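Side-chain contacts in amidase, hydantoinase/carbamoylase family (Burkholderia ambifaria, PDB 5TP4), which probably hydrolyses N-carbamoyl-L-amino acids, a non-peptide C-N bond cleavage, using two zinc ions per subunit in an M20-family fold: residues 135-140 against 144-149; 250-255 against 315-320; 276-281 against 286-291; 305-310 against 327-332. One frame throughout, in Å; residues are numbered along the deposited sequence. Where two conformers were deposited one is given.

In the fold
Interaction 1 belongs to the zinc site, where the side chain of Glu138 comes to about 2 Å (nearest atoms) from a bound zinc. The other three lie away from the metal site, in the helix-and-sheet layer that meets the second subunit: the centre of interaction 1 is 26 Å from that of interaction 4, 35 Å from interaction 3 and 38 Å from interaction 2. Interactions 2 and 3 touch, Ser250 OG packing against Val289 CG1 at 3.3 Å, and both reach the second subunit. Interaction 4 shares helix 300-321 with interaction 2, their centres 15 Å apart, and interactions 3 and 4 involve strands of the same sheet.

Interaction 1. Residues 135-140 against 144-149; sequences TNEEGA and PAMLGS
Met146 gives its backbone N to Glu137 O at 2.8 Å, nearly straight at the hydrogen (163°) although the donor sits above the carbonyl plane. Two more backbone bonds follow in step: Leu147 N reaches Asn136 O at 3.3 Å, and Gly148 N reaches Thr135 O at 2.9 Å. Three successive amides at the start of helix 147-153, where Met146 is the N-cap residue, are thus taken up by three successive carbonyls running the other way. Thr135 O carries a second bond, donated by water 1, and the same water accepts from Ser149 N at 3.1 Å. In this M20-family fold the helix start thereby holds the loop carrying Glu138, which reaches a bound zinc, and Glu137, a known zinc ligand whose metal is not bound in this chain. Asp94 takes the backbone N of both glutamates, while Gln96 bonds to Glu138 OE1.

The Glu137 and Met146 side chains lie side by side, OE2 3.8 Å from SD. Folding of the Met146 chain at both chi2 (87°) and chi3 (69°) brings SD alongside the Glu137 carboxylate, and the side chain also rests on helix 367-372. Asn136 passes across Leu147, its ND2 3.7 Å from Leu147 CB and hydrogen-bonded to Phe142 O. At the far end the backbones close up, Gly139 CA standing 3.6 Å from Ala145 CA.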
loop_
_atom_site.group_PDB
_atom_site.type_symbol
_atom_site.label_atom_id
_atom_site.label_comp_id
_atom_site.label_asym_id
_atom_site.label_seq_id
_atom_site.Cartn_x
_atom_site.Cartn_y
_atom_site.Cartn_z
ATOM N N THR B 135 17.699 -30.360 6.193
ATOM C CA THR B 135 17.844 -29.224 7.101
ATOM C C THR B 135 17.258 -27.944 6.519
ATOM O O THR B 135 17.474 -27.620 5.348
ATOM C CB THR B 135 19.330 -28.998 7.405
ATOM O OG1 THR B 135 19.845 -30.139 8.091
ATOM C CG2 THR B 135 19.537 -27.737 8.244
ATOM N N ASN B 136 16.547 -27.185 7.374
ATOM C CA ASN B 136 16.131 -25.806 7.068
ATOM C C ASN B 136 15.489 -25.686 5.685
ATOM O O ASN B 136 15.841 -24.813 4.882
ATOM C CB ASN B 136 17.316 -24.845 7.176
ATOM C CG ASN B 136 16.891 -23.378 7.274
ATOM O OD1 ASN B 136 16.473 -22.922 8.335
ATOM N ND2 ASN B 136 17.047 -22.626 6.186
ATOM N N GLU B 137 14.507 -26.548 5.413
ATOM C CA GLU B 137 13.762 -26.387 4.168
ATOM C C GLU B 137 12.996 -25.066 4.144
ATOM O O GLU B 137 12.845 -24.453 3.083
ATOM C CB GLU B 137 12.799 -27.571 3.972
ATOM C CG GLU B 137 11.956 -27.506 2.668
ATOM C CD GLU B 137 10.738 -26.596 2.766
ATOM O OE1 GLU B 137 10.381 -26.175 3.881
ATOM O OE2 GLU B 137 10.131 -26.294 1.718
ATOM N N GLU B 138 12.515 -24.606 5.303
ATOM C CA GLU B 138 11.558 -23.507 5.311
ATOM C C GLU B 138 12.164 -22.133 5.036
ATOM O O GLU B 138 11.418 -21.219 4.677
ATOM C CB GLU B 138 10.820 -23.482 6.648
ATOM C CG GLU B 138 9.846 -24.641 6.801
ATOM C CD GLU B 138 8.572 -24.500 5.951
ATOM O OE1 GLU B 138 8.417 -23.498 5.209
ATOM O OE2 GLU B 138 7.699 -25.394 6.052
ATOM N N GLY B 139 13.471 -21.948 5.213
ATOM C CA GLY B 139 14.052 -20.633 5.001
ATOM C C GLY B 139 13.576 -19.546 5.952
ATOM O O GLY B 139 13.632 -18.360 5.607
ATOM N N ALA B 140 13.100 -19.913 7.140
ATOM C CA ALA B 140 12.586 -18.937 8.099
ATOM C C ALA B 140 13.675 -18.480 9.070
ATOM O O ALA B 140 13.944 -17.278 9.200
ATOM C CB ALA B 140 11.395 -19.533 8.868
ATOM N N PRO B 144 19.038 -19.738 2.702
ATOM C CA PRO B 144 17.762 -19.714 1.984
ATOM C C PRO B 144 16.796 -20.819 2.379
ATOM O O PRO B 144 17.116 -21.693 3.191
ATOM C CB PRO B 144 18.195 -19.938 0.533
ATOM C CG PRO B 144 19.338 -20.945 0.697
ATOM C CD PRO B 144 20.059 -20.514 1.967
ATOM N N ALA B 145 15.621 -20.795 1.757
ATOM C CA ALA B 145 14.778 -21.978 1.777
ATOM C C ALA B 145 15.518 -23.122 1.094
ATOM O O ALA B 145 16.409 -22.908 0.263
ATOM C CB ALA B 145 13.444 -21.711 1.074
ATOM N N MET B 146 15.147 -24.350 1.465
ATOM C CA MET B 146 15.736 -25.559 0.872
ATOM C C MET B 146 17.247 -25.549 1.031
ATOM O O MET B 146 17.983 -25.989 0.142
ATOM C CB MET B 146 15.363 -25.721 -0.607
ATOM C CG MET B 146 13.972 -26.307 -0.869
ATOM S SD MET B 146 12.625 -25.103 -0.909
ATOM C CE MET B 146 13.007 -24.241 -2.409
ATOM N N LEU B 147 17.711 -25.049 2.183
ATOM C CA LEU B 147 19.144 -24.917 2.425
ATOM C C LEU B 147 19.833 -26.281 2.418
ATOM O O LEU B 147 20.864 -26.466 1.764
ATOM C CB LEU B 147 19.351 -24.191 3.765
ATOM C CG LEU B 147 20.787 -23.915 4.219
ATOM C CD1 LEU B 147 20.787 -22.731 5.219
ATOM C CD2 LEU B 147 21.434 -25.158 4.852
ATOM N N GLY B 148 19.276 -27.247 3.148
ATOM C CA GLY B 148 19.920 -28.552 3.252
ATOM C C GLY B 148 19.984 -29.286 1.918
ATOM O O GLY B 148 21.012 -29.869 1.570
ATOM N N SER B 149 18.886 -29.281 1.159
ATOM C CA SER B 149 18.933 -29.949 -0.139
ATOM C C SER B 149 19.777 -29.165 -1.139
ATOM O O SER B 149 20.448 -29.775 -1.979
ATOM C CB SER B 149 17.509 -30.169 -0.682
ATOM O OG SER B 149 16.787 -28.947 -0.695
HETATM O O HOH W 1 16.450 -28.224 2.738
#

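Interaction 2. Residues 250-255 against 315-320; sequences SAQMAL and ARVAAA
Val317 presses both its methyls against helix 246-262, one shared by two side chains and the other given to Gln252. CG1 meets Met253 CG at 3.9 Å and also lies 3.7 Å from Gln252 OE1; CG2 sits 3.8 Å from Gln252 CD. The glutamine is stretched out, with CG anti to the backbone N (chi1 -173°) and chi2 likewise extended, which lays its whole length obliquely across the valine. Met253 leaves its helix beside the contact rather than straight at it, but its extended chain carries the tip inward, so that CE ends 4.3 Å from Ala318 CB. The two helix segments run nearly antiparallel, their axes 9.6 Å apart at closest and 151° between directions.

What positions these groups lies just beyond. Arg321 NE bonds to Gln252 OE1, turning the amide oxygen toward the partner helix, and Arg316 makes a salt bridge to Glu256, a second polar tie between the helices. Beneath, Met253 rests on Val228 and Val325 of the sheet, and Ala318 shares Val325. Gln252 also packs against Leu255 of the second subunit, placing this helix pair at the dimer-forming layer. Between the two segments cohesion is therefore mostly dispersion, of valine methyls against Met253 and against the chain and amide of Gln252, while the charged and amide ends that steady the pair take their partners from neighbouring turns of the helices.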
loop_
_atom_site.group_PDB
_atom_site.type_symbol
_atom_site.label_atom_id
_atom_site.label_comp_id
_atom_site.label_asym_id
_atom_site.label_seq_id
_atom_site.Cartn_x
_atom_site.Cartn_y
_atom_site.Cartn_z
ATOM N N SER B 250 -1.829 2.997 -12.544
ATOM C CA SER B 250 -1.454 1.697 -12.007
ATOM C C SER B 250 -2.617 0.739 -12.036
ATOM O O SER B 250 -2.435 -0.474 -12.197
ATOM C CB SER B 250 -0.950 1.837 -10.568
ATOM O OG SER B 250 0.293 2.526 -10.527
ATOM N N ALA B 251 -3.822 1.251 -11.769
ATOM C CA ALA B 251 -4.999 0.405 -11.812
ATOM C C ALA B 251 -5.246 -0.116 -13.218
ATOM O O ALA B 251 -5.550 -1.301 -13.397
ATOM C CB ALA B 251 -6.216 1.183 -11.290
ATOM N N GLN B 252 -5.089 0.738 -14.237
ATOM C CA GLN B 252 -5.272 0.234 -15.596
ATOM C C GLN B 252 -4.203 -0.786 -15.943
ATOM O O GLN B 252 -4.479 -1.776 -16.642
ATOM C CB GLN B 252 -5.270 1.363 -16.621
ATOM C CG GLN B 252 -5.625 0.799 -17.983
ATOM C CD GLN B 252 -5.758 1.841 -19.031
ATOM O OE1 GLN B 252 -5.482 3.010 -18.791
ATOM N NE2 GLN B 252 -6.182 1.430 -20.224
ATOM N N MET B 253 -2.973 -0.562 -15.481
ATOM C CA MET B 253 -1.935 -1.550 -15.767
ATOM C C MET B 253 -2.273 -2.890 -15.125
ATOM O O MET B 253 -1.981 -3.949 -15.692
ATOM C CB MET B 253 -0.581 -1.058 -15.277
ATOM C CG MET B 253 -0.084 0.171 -16.002
ATOM S SD MET B 253 1.428 0.811 -15.219
ATOM C CE MET B 253 1.564 2.411 -16.007
ATOM N N ALA B 254 -2.851 -2.867 -13.918
ATOM C CA ALA B 254 -3.247 -4.127 -13.289
ATOM C C ALA B 254 -4.244 -4.876 -14.154
ATOM O O ALA B 254 -4.171 -6.105 -14.278
ATOM C CB ALA B 254 -3.848 -3.860 -11.898
ATOM N N LEU B 255 -5.197 -4.160 -14.751
ATOM C CA LEU B 255 -6.193 -4.842 -15.566
ATOM C C LEU B 255 -5.597 -5.296 -16.898
ATOM O O LEU B 255 -6.036 -6.315 -17.461
ATOM C CB LEU B 255 -7.415 -3.931 -15.733
ATOM C CG LEU B 255 -8.172 -3.612 -14.411
ATOM C CD1 LEU B 255 -9.562 -3.009 -14.669
ATOM C CD2 LEU B 255 -8.323 -4.852 -13.502
ATOM N N ALA B 315 3.798 0.478 -20.985
ATOM C CA ALA B 315 4.267 1.632 -21.738
ATOM C C ALA B 315 3.111 2.339 -22.430
ATOM O O ALA B 315 3.055 3.572 -22.451
ATOM C CB ALA B 315 5.309 1.203 -22.767
ATOM N N ARG B 316 2.185 1.571 -23.014
ATOM C CA ARG B 316 1.055 2.166 -23.727
ATOM C C ARG B 316 0.139 2.914 -22.766
ATOM O O ARG B 316 -0.279 4.047 -23.044
ATOM C CB ARG B 316 0.282 1.077 -24.473
ATOM C CG ARG B 316 -1.020 1.545 -25.094
ATOM C CD ARG B 316 -1.632 0.482 -26.023
ATOM N NE ARG B 316 -1.623 -0.871 -25.456
ATOM C CZ ARG B 316 -2.449 -1.303 -24.498
ATOM N NH1 ARG B 316 -3.363 -0.488 -23.964
ATOM N NH2 ARG B 316 -2.351 -2.556 -24.063
ATOM N N VAL B 317 -0.173 2.298 -21.622
ATOM C CA VAL B 317 -0.991 2.963 -20.601
ATOM C C VAL B 317 -0.324 4.246 -20.145
ATOM O O VAL B 317 -0.975 5.292 -20.018
ATOM C CB VAL B 317 -1.251 2.024 -19.405
ATOM C CG1 VAL B 317 -1.886 2.806 -18.196
ATOM C CG2 VAL B 317 -2.140 0.885 -19.837
ATOM N N ALA B 318 0.982 4.190 -19.897
ATOM C CA ALA B 318 1.668 5.371 -19.374
ATOM C C ALA B 318 1.634 6.513 -20.384
ATOM O O ALA B 318 1.416 7.669 -20.011
ATOM C CB ALA B 318 3.115 5.022 -19.003
ATOM N N ALA B 319 1.821 6.201 -21.668
ATOM C CA ALA B 319 1.814 7.245 -22.691
ATOM C C ALA B 319 0.435 7.863 -22.831
ATOM O O ALA B 319 0.304 9.071 -23.057
ATOM C CB ALA B 319 2.281 6.672 -24.020
ATOM N N ALA B 320 -0.606 7.052 -22.682
ATOM C CA ALA B 320 -1.962 7.569 -22.819
ATOM C C ALA B 320 -2.337 8.483 -21.663
ATOM O O ALA B 320 -3.157 9.394 -21.832
ATOM C CB ALA B 320 -2.941 6.399 -22.927
#

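Interaction 3. Residues 276-281 against 286-291; sequences GIRNAS and AGDVTF
Arg278 and Asp288 lie alongside one another, with guanidinium and carboxylate planes turned 41° apart. Their salt bridge is long, Arg278 NE to Asp288 OD2 at 3.6 Å, and OD2 stands at the guanidinium edge near its plane. Arg278 CD is just as near that oxygen, so the arginine offers its aliphatic part as much as its charge. Arg227 forms another salt bridge to OD2, which also accepts from water 3, itself bonded to Asn279; Arg278 NE has no hydrogen-bonding partner in the model. Arg278 CD also touches Thr290 CG2 at 4.0 Å.

Ile277 and Val289, the non-hydrogen-bonded pair, share the other face of the sheet. With Ile277 CG1 anti to the carbonyl carbon (chi1 -61°), CG2 comes to 3.7 Å from Ala286 CB and CG1 to 4.1 Å from Val289 CG2; helix 246-262 lies over this side through Tyr247 and Ser250.

Gly276 and Thr290, the hydrogen-bonded pair, exchange backbone bonds, Gly276 N to Thr290 O at 2.9 Å and Thr290 N to Gly276 O at 3.1 Å, and Arg278 N adds one to Asp288 O at 2.9 Å. Ile277 also bonds through its backbone to the second subunit: an antiparallel beta hairpin at the dimer interface, consistent with the dimerisation domain of M20 enzymes.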
loop_
_atom_site.group_PDB
_atom_site.type_symbol
_atom_site.label_atom_id
_atom_site.label_comp_id
_atom_site.label_asym_id
_atom_site.label_seq_id
_atom_site.Cartn_x
_atom_site.Cartn_y
_atom_site.Cartn_z
ATOM N N GLY B 276 1.349 0.182 -3.091
ATOM C CA GLY B 276 1.094 1.333 -2.245
ATOM C C GLY B 276 1.323 2.637 -2.970
ATOM O O GLY B 276 2.162 2.735 -3.873
ATOM N N ILE B 277 0.581 3.650 -2.551
ATOM C CA ILE B 277 0.841 5.027 -2.944
ATOM C C ILE B 277 1.820 5.592 -1.935
ATOM O O ILE B 277 1.540 5.582 -0.732
ATOM C CB ILE B 277 -0.459 5.845 -2.967
ATOM C CG1 ILE B 277 -1.444 5.257 -3.984
ATOM C CG2 ILE B 277 -0.156 7.316 -3.283
ATOM C CD1 ILE B 277 -2.826 5.891 -3.913
ATOM N N ARG B 278 2.968 6.071 -2.412
ATOM C CA ARG B 278 4.000 6.608 -1.539
ATOM C C ARG B 278 3.773 8.083 -1.216
ATOM O O ARG B 278 3.223 8.841 -2.016
ATOM C CB ARG B 278 5.375 6.422 -2.184
ATOM C CG ARG B 278 5.759 4.958 -2.427
ATOM C CD ARG B 278 7.212 4.852 -2.914
ATOM N NE ARG B 278 8.122 5.653 -2.094
ATOM C CZ ARG B 278 8.929 5.153 -1.163
ATOM N NH1 ARG B 278 8.959 3.843 -0.939
ATOM N NH2 ARG B 278 9.713 5.960 -0.460
ATOM N N ASN B 279 4.237 8.495 -0.029
ATOM C CA ASN B 279 4.085 9.873 0.440
ATOM C C ASN B 279 2.645 10.350 0.272
ATOM O O ASN B 279 2.366 11.435 -0.244
ATOM C CB ASN B 279 5.076 10.797 -0.270
ATOM C CG ASN B 279 6.511 10.428 0.059
ATOM O OD1 ASN B 279 6.949 10.610 1.190
ATOM N ND2 ASN B 279 7.228 9.858 -0.906
ATOM N N ALA B 280 1.724 9.514 0.738
ATOM C CA ALA B 280 0.315 9.599 0.357
ATOM C C ALA B 280 -0.485 10.479 1.314
ATOM O O ALA B 280 -0.223 10.508 2.518
ATOM C CB ALA B 280 -0.283 8.192 0.342
ATOM N N SER B 281 -1.455 11.205 0.758
ATOM C CA SER B 281 -2.448 11.891 1.568
ATOM C C SER B 281 -3.778 11.853 0.833
ATOM O O SER B 281 -3.836 11.734 -0.392
ATOM C CB SER B 281 -2.040 13.331 1.902
ATOM O OG SER B 281 -1.776 14.088 0.745
ATOM N N ALA B 286 -2.058 10.858 -6.494
ATOM C CA ALA B 286 -0.886 9.985 -6.414
ATOM C C ALA B 286 0.132 10.370 -7.480
ATOM O O ALA B 286 -0.185 10.380 -8.674
ATOM C CB ALA B 286 -1.304 8.523 -6.579
ATOM N N GLY B 287 1.348 10.701 -7.045
ATOM C CA GLY B 287 2.440 10.959 -7.967
ATOM C C GLY B 287 3.469 9.842 -8.000
ATOM O O GLY B 287 4.381 9.880 -8.829
ATOM N N ASP B 288 3.371 8.870 -7.098
ATOM C CA ASP B 288 4.429 7.867 -6.929
ATOM C C ASP B 288 3.765 6.602 -6.401
ATOM O O ASP B 288 3.353 6.559 -5.235
ATOM C CB ASP B 288 5.507 8.380 -5.957
ATOM C CG ASP B 288 6.718 7.469 -5.852
ATOM O OD1 ASP B 288 6.808 6.467 -6.586
ATOM O OD2 ASP B 288 7.602 7.769 -5.005
ATOM N N VAL B 289 3.628 5.594 -7.260
ATOM C CA VAL B 289 2.948 4.351 -6.909
ATOM C C VAL B 289 3.897 3.209 -7.208
ATOM O O VAL B 289 4.512 3.178 -8.282
ATOM C CB VAL B 289 1.645 4.153 -7.700
ATOM C CG1 VAL B 289 1.006 2.817 -7.307
ATOM C CG2 VAL B 289 0.662 5.326 -7.455
ATOM N N THR B 290 4.033 2.284 -6.268
ATOM C CA THR B 290 4.836 1.085 -6.491
ATOM C C THR B 290 3.950 -0.138 -6.315
ATOM O O THR B 290 3.055 -0.154 -5.471
ATOM C CB THR B 290 6.039 0.990 -5.534
ATOM O OG1 THR B 290 5.591 1.028 -4.168
ATOM C CG2 THR B 290 7.070 2.121 -5.817
ATOM N N PHE B 291 4.188 -1.166 -7.123
ATOM C CA PHE B 291 3.566 -2.443 -6.828
ATOM C C PHE B 291 4.490 -3.544 -7.320
ATOM O O PHE B 291 5.396 -3.295 -8.117
ATOM C CB PHE B 291 2.176 -2.547 -7.453
ATOM C CG PHE B 291 2.136 -2.365 -8.942
ATOM C CD1 PHE B 291 2.021 -1.098 -9.500
ATOM C CD2 PHE B 291 2.131 -3.468 -9.787
ATOM C CE1 PHE B 291 1.930 -0.938 -10.891
ATOM C CE2 PHE B 291 2.045 -3.316 -11.173
ATOM C CZ PHE B 291 1.929 -2.057 -11.726
HETATM O O HOH W 2 2.439 10.047 -4.290
HETATM O O HOH W 3 7.198 9.758 -3.424
#

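Interaction 4. Residues 305-310 against 327-332; sequences AMERAL and IDTCWR
Glu307 and Thr329 meet round a shared water: water 4 donates to Glu307 OE2 at 2.8 Å, lies 2.9 Å from Thr329 OG1 and accepts from Arg332 NH2. It spans the 5.5 Å between Glu307 OE2 and Arg332 NH2, and the opposite charges probably attract across the water, their charged atoms not being in contact. Glu307 OE2 also stands 3.1 Å from Thr329 OG1. The glutamate gets there fully stretched, chi1 and chi2 both 179°, reaching obliquely across the threonine. Arg311, one helical turn on, makes a salt bridge from NE to OE2, and its NH1 bonds to Ile327 O, tying helix to strand a second time.

In the fold this is helix 300-321 lying on the sheet whose strand 324-337 follows it, paired with strand 212-229. Cys330 and Trp331 both face Trp223 in a classic beta bulge just past Thr329. Arg332, beyond the bulge, runs out extended alongside Thr329, whose CG2 sits against one face of the guanidinium, 3.5 Å from the plane and over its centre. Packing between the segments is looser toward Ile327, whose CD1 comes within 4.4 Å of Leu310 O; Leu310 itself also leans on Leu257 of helix 246-262.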
loop_
_atom_site.group_PDB
_atom_site.type_symbol
_atom_site.label_atom_id
_atom_site.label_comp_id
_atom_site.label_asym_id
_atom_site.label_seq_id
_atom_site.Cartn_x
_atom_site.Cartn_y
_atom_site.Cartn_z
ATOM N N ALA B 305 7.573 -14.137 -22.172
ATOM C CA ALA B 305 6.655 -13.491 -23.102
ATOM C C ALA B 305 5.603 -12.688 -22.356
ATOM O O ALA B 305 5.260 -11.576 -22.773
ATOM C CB ALA B 305 5.988 -14.533 -24.001
ATOM N N MET B 306 5.086 -13.233 -21.251
ATOM C CA MET B 306 4.163 -12.477 -20.411
ATOM C C MET B 306 4.821 -11.194 -19.904
ATOM O O MET B 306 4.198 -10.125 -19.915
ATOM C CB MET B 306 3.679 -13.358 -19.248
ATOM C CG MET B 306 2.932 -14.586 -19.705
ATOM S SD MET B 306 2.644 -15.722 -18.293
ATOM C CE MET B 306 1.655 -14.647 -17.272
ATOM N N GLU B 307 6.089 -11.280 -19.472
ATOM C CA GLU B 307 6.798 -10.095 -18.998
ATOM C C GLU B 307 6.897 -9.040 -20.090
ATOM O O GLU B 307 6.650 -7.850 -19.855
ATOM C CB GLU B 307 8.206 -10.464 -18.520
ATOM C CG GLU B 307 8.945 -9.228 -18.061
ATOM C CD GLU B 307 10.330 -9.505 -17.564
ATOM O OE1 GLU B 307 10.535 -10.563 -16.939
ATOM O OE2 GLU B 307 11.195 -8.634 -17.790
ATOM N N ARG B 308 7.324 -9.448 -21.288
ATOM C CA ARG B 308 7.472 -8.472 -22.359
ATOM C C ARG B 308 6.124 -7.873 -22.757
ATOM O O ARG B 308 6.048 -6.683 -23.081
ATOM C CB ARG B 308 8.168 -9.103 -23.561
ATOM C CG ARG B 308 9.624 -9.441 -23.289
ATOM C CD ARG B 308 10.403 -9.814 -24.575
ATOM N NE ARG B 308 9.691 -10.780 -25.430
ATOM C CZ ARG B 308 9.727 -12.092 -25.259
ATOM N NH1 ARG B 308 10.437 -12.600 -24.274
ATOM N NH2 ARG B 308 9.045 -12.905 -26.062
ATOM N N ALA B 309 5.056 -8.688 -22.767
ATOM C CA ALA B 309 3.706 -8.155 -22.986
ATOM C C ALA B 309 3.333 -7.123 -21.931
ATOM O O ALA B 309 2.719 -6.091 -22.243
ATOM C CB ALA B 309 2.676 -9.291 -22.981
ATOM N N LEU B 310 3.688 -7.380 -20.678
ATOM C CA LEU B 310 3.384 -6.424 -19.616
ATOM C C LEU B 310 4.180 -5.136 -19.801
ATOM O O LEU B 310 3.651 -4.035 -19.651
ATOM C CB LEU B 310 3.677 -7.061 -18.265
ATOM C CG LEU B 310 3.473 -6.134 -17.065
ATOM C CD1 LEU B 310 2.004 -5.763 -16.955
ATOM C CD2 LEU B 310 3.968 -6.802 -15.782
ATOM N N ILE B 327 9.946 -0.766 -14.880
ATOM C CA ILE B 327 9.696 -2.151 -14.496
ATOM C C ILE B 327 11.035 -2.854 -14.387
ATOM O O ILE B 327 11.791 -2.923 -15.369
ATOM C CB ILE B 327 8.788 -2.880 -15.497
ATOM C CG1 ILE B 327 7.405 -2.219 -15.528
ATOM C CG2 ILE B 327 8.710 -4.360 -15.150
ATOM C CD1 ILE B 327 6.510 -2.731 -16.637
ATOM N N ASP B 328 11.337 -3.359 -13.198
ATOM C CA ASP B 328 12.601 -4.025 -12.920
ATOM C C ASP B 328 12.319 -5.453 -12.490
ATOM O O ASP B 328 11.428 -5.697 -11.676
ATOM C CB ASP B 328 13.390 -3.292 -11.823
ATOM C CG ASP B 328 13.883 -1.921 -12.264
ATOM O OD1 ASP B 328 14.428 -1.790 -13.382
ATOM O OD2 ASP B 328 13.720 -0.969 -11.481
ATOM N N THR B 329 13.079 -6.393 -13.033
ATOM C CA THR B 329 12.963 -7.791 -12.628
ATOM C C THR B 329 13.969 -8.027 -11.513
ATOM O O THR B 329 15.179 -7.953 -11.748
ATOM C CB THR B 329 13.236 -8.724 -13.804
ATOM O OG1 THR B 329 12.306 -8.445 -14.849
ATOM C CG2 THR B 329 13.066 -10.204 -13.367
ATOM N N CYS B 330 13.479 -8.322 -10.306
ATOM C CA CYS B 330 14.361 -8.480 -9.159
ATOM C C CYS B 330 14.606 -9.928 -8.745
ATOM O O CYS B 330 15.487 -10.166 -7.914
ATOM C CB CYS B 330 13.812 -7.714 -7.963
ATOM S SG CYS B 330 12.240 -8.370 -7.444
ATOM N N TRP B 331 13.866 -10.892 -9.290
ATOM C CA TRP B 331 14.135 -12.303 -9.049
ATOM C C TRP B 331 13.644 -13.123 -10.228
ATOM O O TRP B 331 12.548 -12.882 -10.732
ATOM C CB TRP B 331 13.431 -12.788 -7.775
ATOM C CG TRP B 331 13.871 -14.176 -7.371
ATOM C CD1 TRP B 331 15.130 -14.562 -7.034
ATOM C CD2 TRP B 331 13.052 -15.343 -7.278
ATOM N NE1 TRP B 331 15.150 -15.908 -6.738
ATOM C CE2 TRP B 331 13.885 -16.408 -6.872
ATOM C CE3 TRP B 331 11.693 -15.595 -7.496
ATOM C CZ2 TRP B 331 13.407 -17.702 -6.676
ATOM C CZ3 TRP B 331 11.218 -16.877 -7.302
ATOM C CH2 TRP B 331 12.078 -17.920 -6.892
ATOM N N ARG B 332 14.433 -14.115 -10.631
ATOM C CA ARG B 332 14.037 -15.085 -11.647
ATOM C C ARG B 332 14.340 -16.482 -11.127
ATOM O O ARG B 332 15.353 -16.691 -10.458
ATOM C CB ARG B 332 14.794 -14.888 -12.975
ATOM C CG ARG B 332 14.744 -13.479 -13.565
ATOM C CD ARG B 332 15.669 -13.380 -14.786
ATOM N NE ARG B 332 15.563 -12.058 -15.399
ATOM C CZ ARG B 332 16.225 -10.985 -14.982
ATOM N NH1 ARG B 332 17.066 -11.086 -13.959
ATOM N NH2 ARG B 332 16.055 -9.812 -15.591
HETATM O O HOH W 4 13.961 -8.471 -17.175
#